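Side-chain contacts in intimin (Escherichia coli, PDB 6TPL), which serves as a surface adhesin whose extracellular Ig-like domains probably extend its passenger outward from the bacterium towards the host cell: residues 104-109 / 140-145; 128-133 / 156-161. All blocks are in the same frame, centred on the assembly; numbering follows the deposited sequence.

Interaction 1 of 2, residues 104-109 / 140-145; sequences ASITEI and QEVTFT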
ATOM      1  N   ALA A 104      10.496  -0.856  16.750  1.00 15.19           N
ATOM      2  CA  ALA A 104      10.401   0.261  15.815  1.00 14.42           C
ATOM      3  C   ALA A 104      10.340  -0.271  14.387  1.00 13.89           C
ATOM      4  O   ALA A 104      11.327  -0.808  13.875  1.00 13.82           O
ATOM      5  CB  ALA A 104      11.580   1.226  15.990  1.00 15.38           C
ATOM      6  N   SER A 105       9.179  -0.144  13.741  1.00 13.42           N
ATOM      7  CA  SER A 105       8.950  -0.725  12.426  1.00 13.02           C
ATOM      8  C   SER A 105       8.296   0.299  11.509  1.00 12.46           C
ATOM      9  O   SER A 105       7.501   1.131  11.949  1.00 12.48           O
ATOM     10  CB  SER A 105       8.044  -1.973  12.504  1.00 13.38           C
ATOM     11  OG  SER A 105       8.419  -2.839  13.559  1.00 14.04           O
ATOM     12  N   ILE A 106       8.626   0.217  10.221  1.00 12.14           N
ATOM     13  CA  ILE A 106       7.888   0.977   9.223  1.00 12.64           C
ATOM     14  C   ILE A 106       6.443   0.496   9.202  1.00 12.03           C
ATOM     15  O   ILE A 106       6.172  -0.708   9.108  1.00 12.07           O
ATOM     16  CB  ILE A 106       8.523   0.829   7.835  1.00 11.32           C
ATOM     17  CG1 ILE A 106       9.901   1.476   7.807  1.00 11.19           C
ATOM     18  CG2 ILE A 106       7.630   1.474   6.789  1.00 10.96           C
ATOM     19  CD1 ILE A 106      10.701   1.190   6.550  1.00 11.30           C
ATOM     20  N   THR A 107       5.505   1.436   9.294  1.00 11.83           N
ATOM     21  CA  THR A 107       4.085   1.116   9.232  1.00 11.97           C
ATOM     22  C   THR A 107       3.426   1.563   7.941  1.00 12.58           C
ATOM     23  O   THR A 107       2.343   1.066   7.616  1.00 11.69           O
ATOM     24  CB  THR A 107       3.334   1.750  10.414  1.00 12.30           C
ATOM     25  OG1 THR A 107       3.521   3.168  10.396  1.00 12.40           O
ATOM     26  CG2 THR A 107       3.831   1.172  11.730  1.00 14.29           C
ATOM     27  N   GLU A 108       4.045   2.476   7.197  1.00 11.74           N
ATOM     28  CA  GLU A 108       3.476   2.890   5.926  1.00 15.81           C
ATOM     29  C   GLU A 108       4.549   3.511   5.042  1.00 11.57           C
ATOM     30  O   GLU A 108       5.581   3.994   5.517  1.00 10.52           O
ATOM     31  CB  GLU A 108       2.318   3.871   6.136  1.00 16.76           C
ATOM     32  CG  GLU A 108       2.559   4.942   7.203  1.00 19.23           C
ATOM     33  CD  GLU A 108       1.443   5.981   7.249  1.00 17.28           C
ATOM     34  OE1 GLU A 108       1.636   7.075   6.682  1.00 12.52           O
ATOM     35  OE2 GLU A 108       0.384   5.678   7.828  1.00 18.79           O
ATOM     36  N   ILE A 109       4.276   3.481   3.741  1.00 10.33           N
ATOM     37  CA  ILE A 109       5.107   4.110   2.723  1.00 10.07           C
ATOM     38  C   ILE A 109       4.138   4.590   1.647  1.00 10.00           C
ATOM     39  O   ILE A 109       3.335   3.805   1.129  1.00 10.08           O
ATOM     40  CB  ILE A 109       6.174   3.140   2.178  1.00 10.03           C
ATOM     41  CG1 ILE A 109       6.999   3.831   1.102  1.00  9.82           C
ATOM     42  CG2 ILE A 109       5.525   1.886   1.655  1.00 10.16           C
ATOM     43  CD1 ILE A 109       8.338   3.186   0.847  1.00 11.54           C
ATOM     44  N   GLN A 140      14.749   7.732  14.049  1.00 17.37           N
ATOM     45  CA  GLN A 140      15.026   6.407  13.508  1.00 18.28           C
ATOM     46  C   GLN A 140      15.506   6.550  12.069  1.00 21.26           C
ATOM     47  O   GLN A 140      14.889   7.262  11.270  1.00 17.34           O
ATOM     48  CB  GLN A 140      13.770   5.535  13.564  1.00 18.05           C
ATOM     49  CG  GLN A 140      13.982   4.102  13.124  1.00 19.87           C
ATOM     50  CD  GLN A 140      14.538   3.232  14.234  1.00 23.19           C
ATOM     51  OE1 GLN A 140      14.473   3.593  15.411  1.00 31.52           O
ATOM     52  NE2 GLN A 140      15.079   2.078  13.866  1.00 20.00           N
ATOM     53  N   GLU A 141      16.606   5.881  11.741  1.00 18.33           N
ATOM     54  CA  GLU A 141      17.172   5.971  10.399  1.00 15.18           C
ATOM     55  C   GLU A 141      16.399   5.064   9.451  1.00 14.97           C
ATOM     56  O   GLU A 141      16.402   3.839   9.616  1.00 14.40           O
ATOM     57  CB  GLU A 141      18.655   5.593  10.410  1.00 20.13           C
ATOM     58  CG  GLU A 141      19.574   6.690  10.927  1.00 20.91           C
ATOM     59  CD  GLU A 141      21.035   6.448  10.581  1.00 27.98           C
ATOM     60  OE1 GLU A 141      21.862   7.334  10.879  1.00 31.69           O
ATOM     61  OE2 GLU A 141      21.356   5.382  10.014  1.00 29.59           O
ATOM     62  N   VAL A 142      15.728   5.665   8.471  1.00 14.53           N
ATOM     63  CA  VAL A 142      15.088   4.936   7.384  1.00  9.93           C
ATOM     64  C   VAL A 142      15.993   5.018   6.168  1.00 11.72           C
ATOM     65  O   VAL A 142      16.372   6.116   5.743  1.00 13.20           O
ATOM     66  CB  VAL A 142      13.697   5.510   7.069  1.00 11.95           C
ATOM     67  CG1 VAL A 142      13.059   4.732   5.928  1.00 10.81           C
ATOM     68  CG2 VAL A 142      12.816   5.491   8.306  1.00 11.44           C
ATOM     69  N   THR A 143      16.345   3.866   5.606  1.00 12.04           N
ATOM     70  CA  THR A 143      17.182   3.804   4.415  1.00  9.96           C
ATOM     71  C   THR A 143      16.317   3.459   3.208  1.00  9.80           C
ATOM     72  O   THR A 143      15.509   2.522   3.260  1.00  9.09           O
ATOM     73  CB  THR A 143      18.313   2.783   4.579  1.00 13.69           C
ATOM     74  OG1 THR A 143      19.168   3.186   5.659  1.00 14.12           O
ATOM     75  CG2 THR A 143      19.137   2.693   3.295  1.00 13.21           C
ATOM     76  N   PHE A 144      16.481   4.234   2.135  1.00  9.71           N
ATOM     77  CA  PHE A 144      15.705   4.105   0.909  1.00 11.83           C
ATOM     78  C   PHE A 144      16.603   3.619  -0.224  1.00 13.72           C
ATOM     79  O   PHE A 144      17.772   4.004  -0.305  1.00 12.49           O
ATOM     80  CB  PHE A 144      15.086   5.453   0.479  1.00 11.34           C
ATOM     81  CG  PHE A 144      14.093   6.031   1.453  1.00 10.14           C
ATOM     82  CD1 PHE A 144      14.519   6.750   2.565  1.00 11.57           C
ATOM     83  CD2 PHE A 144      12.731   5.884   1.236  1.00 11.56           C
ATOM     84  CE1 PHE A 144      13.609   7.292   3.459  1.00 11.09           C
ATOM     85  CE2 PHE A 144      11.810   6.422   2.127  1.00 13.22           C
ATOM     86  CZ  PHE A 144      12.250   7.128   3.238  1.00 11.94           C
ATOM     87  N   THR A 145      16.045   2.817  -1.132  1.00 11.86           N
ATOM     88  CA  THR A 145      16.723   2.427  -2.362  1.00 13.37           C
ATOM     89  C   THR A 145      15.736   2.528  -3.518  1.00 13.18           C
ATOM     90  O   THR A 145      14.524   2.598  -3.309  1.00 10.00           O
ATOM     91  CB  THR A 145      17.293   1.004  -2.288  1.00 18.39           C
ATOM     92  OG1 THR A 145      16.238   0.069  -2.040  1.00 21.69           O
ATOM     93  CG2 THR A 145      18.324   0.901  -1.183  1.00 19.10           C
TER
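A104 and I106 meet Q140 and V142 in a sparse van der Waals contact between the two sheets of a β-sandwich: one apolar pair, I106 with V142, and an alanine methyl on the Q140 amide, with no hydrogen bond crossing from one segment to the other. The CA atoms of A104 and Q140 stand 8.0 Å apart and those of I106 and V142 8.4 Å, so the two segments run in the same direction, too far apart for backbone pairing but close enough for side chains to meet between the sheets. Where both residues are buried, CD1 of I106 approaches CG1 of V142 at 4.3 Å. The isoleucine reaches it with a stretched outer arm, CD1 lying opposite CA (chi2 171°). This is the face-to-face packing expected of a bacterial Ig-like domain: strand 105-111 belongs to the sheet that includes 124-132, and strand 141-146 to the sheet that includes 174-181. V128, V130, A164, A180 and V182 fill in around the I106–V142 pair. Nearer the end of the sandwich, CB of A104 lies over the face of the Q140 amide, 3.8 Å from OE1, 4.0 Å from CD and 4.2 Å from NE2; it stands 3.7 Å above the plane of those three atoms, nearly its full distance from CD. A bend at chi2 (83°) in Q140 turns the amide across the alanine methyl.

Interaction 2 of 2, residues 128-133 / 156-161; sequences VKVMKG and EKTDTN
V130 and T158 touch beside an Asx turn, in the connection that passes from one sheet of the Ig-like sandwich to the other. The turn is defined by D159 OD2, which accepts from N161 N at 2.9 Å with an N-H...O angle of 138°; the donor stands 45° out of the carboxylate plane. The same oxygen also takes Y163 N, so two backbone N-H groups grip it and hold the turn compact. Across the contact, CG2 of T158 meets CG2 of V130 at 3.7 Å and the CB of V130 at 4.0 Å, the two side chains crossing at about a right angle. With chi1 at 55°, T158 presents its methyl to the valine while OG1 bonds to V137 O and Q140 N, which satisfies this buried hydroxyl. Further out, the extended aliphatic chain of K129 runs past the turn, and its CE, a carbon, rests against N161 O at 3.5 Å, a van der Waals contact and not a hydrogen bond. Strand 124-132 is flanked here by 105-111 and 163-169, with V130 bonded through its backbone to G162, while strand 155-157 pairs with 141-146 in the facing sheet.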
ATOM      1  N   VAL A 128       7.612   7.758   4.622  1.00 11.28           N
ATOM      2  CA  VAL A 128       7.560   6.560   5.450  1.00 10.10           C
ATOM      3  C   VAL A 128       7.268   6.986   6.880  1.00 13.17           C
ATOM      4  O   VAL A 128       7.701   8.053   7.329  1.00 15.27           O
ATOM      5  CB  VAL A 128       8.881   5.768   5.377  1.00  9.69           C
ATOM      6  CG1 VAL A 128       8.973   4.793   6.531  1.00 16.07           C
ATOM      7  CG2 VAL A 128       8.992   5.056   4.042  1.00 10.39           C
ATOM      8  N   LYS A 129       6.521   6.149   7.595  1.00 10.80           N
ATOM      9  CA  LYS A 129       6.264   6.344   9.014  1.00 11.56           C
ATOM     10  C   LYS A 129       6.802   5.148   9.786  1.00 11.71           C
ATOM     11  O   LYS A 129       6.687   4.004   9.335  1.00 11.48           O
ATOM     12  CB  LYS A 129       4.773   6.522   9.299  1.00 12.20           C
ATOM     13  CG  LYS A 129       4.483   7.164  10.646  1.00 13.17           C
ATOM     14  CD  LYS A 129       2.990   7.225  10.917  1.00 14.03           C
ATOM     15  CE  LYS A 129       2.675   8.051  12.153  1.00 16.00           C
ATOM     16  NZ  LYS A 129       1.203   8.157  12.369  1.00 20.29           N
ATOM     17  N   VAL A 130       7.389   5.421  10.947  1.00 12.27           N
ATOM     18  CA  VAL A 130       7.936   4.396  11.828  1.00 12.67           C
ATOM     19  C   VAL A 130       7.231   4.504  13.170  1.00 13.61           C
ATOM     20  O   VAL A 130       7.103   5.603  13.719  1.00 14.07           O
ATOM     21  CB  VAL A 130       9.456   4.555  12.003  1.00 12.72           C
ATOM     22  CG1 VAL A 130       9.981   3.492  12.946  1.00 13.38           C
ATOM     23  CG2 VAL A 130      10.151   4.482  10.660  1.00 13.46           C
ATOM     24  N   MET A 131       6.804   3.365  13.712  1.00 14.06           N
ATOM     25  CA  MET A 131       6.085   3.356  14.976  1.00 15.10           C
ATOM     26  C   MET A 131       6.555   2.200  15.850  1.00 15.75           C
ATOM     27  O   MET A 131       7.113   1.208  15.376  1.00 15.49           O
ATOM     28  CB  MET A 131       4.568   3.261  14.754  1.00 15.88           C
ATOM     29  CG  MET A 131       4.041   4.249  13.734  1.00 14.89           C
ATOM     30  SD  MET A 131       2.233   4.273  13.652  1.00 15.72           S
ATOM     31  CE  MET A 131       1.813   5.117  15.174  1.00 17.09           C
ATOM     32  N   LYS A 132       6.329   2.363  17.153  1.00 16.78           N
ATOM     33  CA  LYS A 132       6.592   1.346  18.162  1.00 17.72           C
ATOM     34  C   LYS A 132       5.561   1.566  19.257  1.00 18.85           C
ATOM     35  O   LYS A 132       5.347   2.706  19.679  1.00 19.14           O
ATOM     36  CB  LYS A 132       8.015   1.457  18.721  1.00 18.79           C
ATOM     37  CG  LYS A 132       8.352   0.422  19.789  1.00 26.61           C
ATOM     38  CD  LYS A 132       9.832   0.483  20.156  1.00 35.13           C
ATOM     39  CE  LYS A 132      10.266   1.906  20.495  1.00 44.43           C
ATOM     40  NZ  LYS A 132      11.683   1.988  20.943  1.00 51.10           N
ATOM     41  N   GLY A 133       4.900   0.496  19.684  1.00 22.53           N
ATOM     42  CA  GLY A 133       3.827   0.641  20.653  1.00 21.19           C
ATOM     43  C   GLY A 133       2.685   1.504  20.163  1.00 23.47           C
ATOM     44  O   GLY A 133       2.006   2.150  20.971  1.00 21.81           O
ATOM     45  N   GLU A 156      17.280   8.966   5.930  1.00 13.72           N
ATOM     46  CA  GLU A 156      16.640  10.107   6.571  1.00 13.94           C
ATOM     47  C   GLU A 156      16.181   9.647   7.949  1.00 14.04           C
ATOM     48  O   GLU A 156      15.692   8.523   8.100  1.00 13.62           O
ATOM     49  CB  GLU A 156      15.449  10.623   5.754  1.00 13.46           C
ATOM     50  CG  GLU A 156      15.835  11.369   4.481  1.00 13.50           C
ATOM     51  CD  GLU A 156      16.431  12.734   4.760  1.00 17.47           C
ATOM     52  OE1 GLU A 156      17.160  13.261   3.892  1.00 15.70           O
ATOM     53  OE2 GLU A 156      16.173  13.287   5.852  1.00 17.83           O
ATOM     54  N   LYS A 157      16.369  10.498   8.954  1.00 14.67           N
ATOM     55  CA  LYS A 157      15.926  10.190  10.305  1.00 15.51           C
ATOM     56  C   LYS A 157      14.504  10.700  10.498  1.00 16.39           C
ATOM     57  O   LYS A 157      14.175  11.814  10.082  1.00 14.81           O
ATOM     58  CB  LYS A 157      16.863  10.819  11.337  1.00 19.29           C
ATOM     59  CG  LYS A 157      18.264  10.217  11.365  1.00 25.84           C
ATOM     60  CD  LYS A 157      19.164  10.927  12.374  1.00 34.27           C
ATOM     61  CE  LYS A 157      20.563  10.319  12.383  1.00 37.81           C
ATOM     62  NZ  LYS A 157      21.480  10.997  13.342  1.00 43.83           N
ATOM     63  N   THR A 158      13.657   9.877  11.116  1.00 14.40           N
ATOM     64  CA  THR A 158      12.265  10.261  11.316  1.00 14.25           C
ATOM     65  C   THR A 158      12.165  11.495  12.213  1.00 15.03           C
ATOM     66  O   THR A 158      12.994  11.719  13.103  1.00 15.69           O
ATOM     67  CB  THR A 158      11.469   9.105  11.932  1.00 13.96           C
ATOM     68  OG1 THR A 158      12.097   8.666  13.150  1.00 14.46           O
ATOM     69  CG2 THR A 158      11.398   7.926  10.974  1.00 13.26           C
ATOM     70  N   ASP A 159      11.134  12.306  11.965  1.00 15.02           N
ATOM     71  CA  ASP A 159      10.869  13.490  12.767  1.00 16.94           C
ATOM     72  C   ASP A 159       9.998  13.107  13.964  1.00 16.06           C
ATOM     73  O   ASP A 159       9.715  11.932  14.208  1.00 15.63           O
ATOM     74  CB  ASP A 159      10.229  14.591  11.917  1.00 19.16           C
ATOM     75  CG  ASP A 159       8.866  14.202  11.361  1.00 20.73           C
ATOM     76  OD1 ASP A 159       8.423  14.840  10.380  1.00 19.80           O
ATOM     77  OD2 ASP A 159       8.219  13.287  11.908  1.00 18.62           O
ATOM     78  N   THR A 160       9.557  14.112  14.723  1.00 16.83           N
ATOM     79  CA  THR A 160       8.872  13.819  15.976  1.00 17.24           C
ATOM     80  C   THR A 160       7.535  13.127  15.756  1.00 19.34           C
ATOM     81  O   THR A 160       6.967  12.587  16.712  1.00 22.24           O
ATOM     82  CB  THR A 160       8.636  15.098  16.786  1.00 18.93           C
ATOM     83  OG1 THR A 160       7.877  16.033  16.003  1.00 21.40           O
ATOM     84  CG2 THR A 160       9.949  15.737  17.205  1.00 21.02           C
ATOM     85  N   ASN A 161       7.008  13.153  14.535  1.00 16.03           N
ATOM     86  CA  ASN A 161       5.757  12.489  14.207  1.00 15.53           C
ATOM     87  C   ASN A 161       5.983  11.143  13.535  1.00 14.68           C
ATOM     88  O   ASN A 161       5.021  10.509  13.092  1.00 14.24           O
ATOM     89  CB  ASN A 161       4.909  13.396  13.319  1.00 17.35           C
ATOM     90  CG  ASN A 161       4.488  14.670  14.030  1.00 20.90           C
ATOM     91  OD1 ASN A 161       3.922  14.625  15.123  1.00 23.60           O
ATOM     92  ND2 ASN A 161       4.785  15.814  13.425  1.00 21.75           N
TER

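How the interactions relate
From the N terminus the segments come in the order 104-109, 128-133, 140-145, 156-161, so the two contacts cross rather than nest. Interaction 1 closes a loop of 30 intervening residues and interaction 2 one of 22, and each joins one sheet of the sandwich to the other. Their segments are strand neighbours within the sheets: T107 N lies 2.8 Å from K129 O, linking 105-111 to 124-132, and V142 N lies 2.9 Å from E156 O, linking 141-146 to 155-157, both probable hydrogen bonds. With centres 7 Å apart, the contacts therefore form one continuous region, two bridges between the sheets tied laterally at both ends.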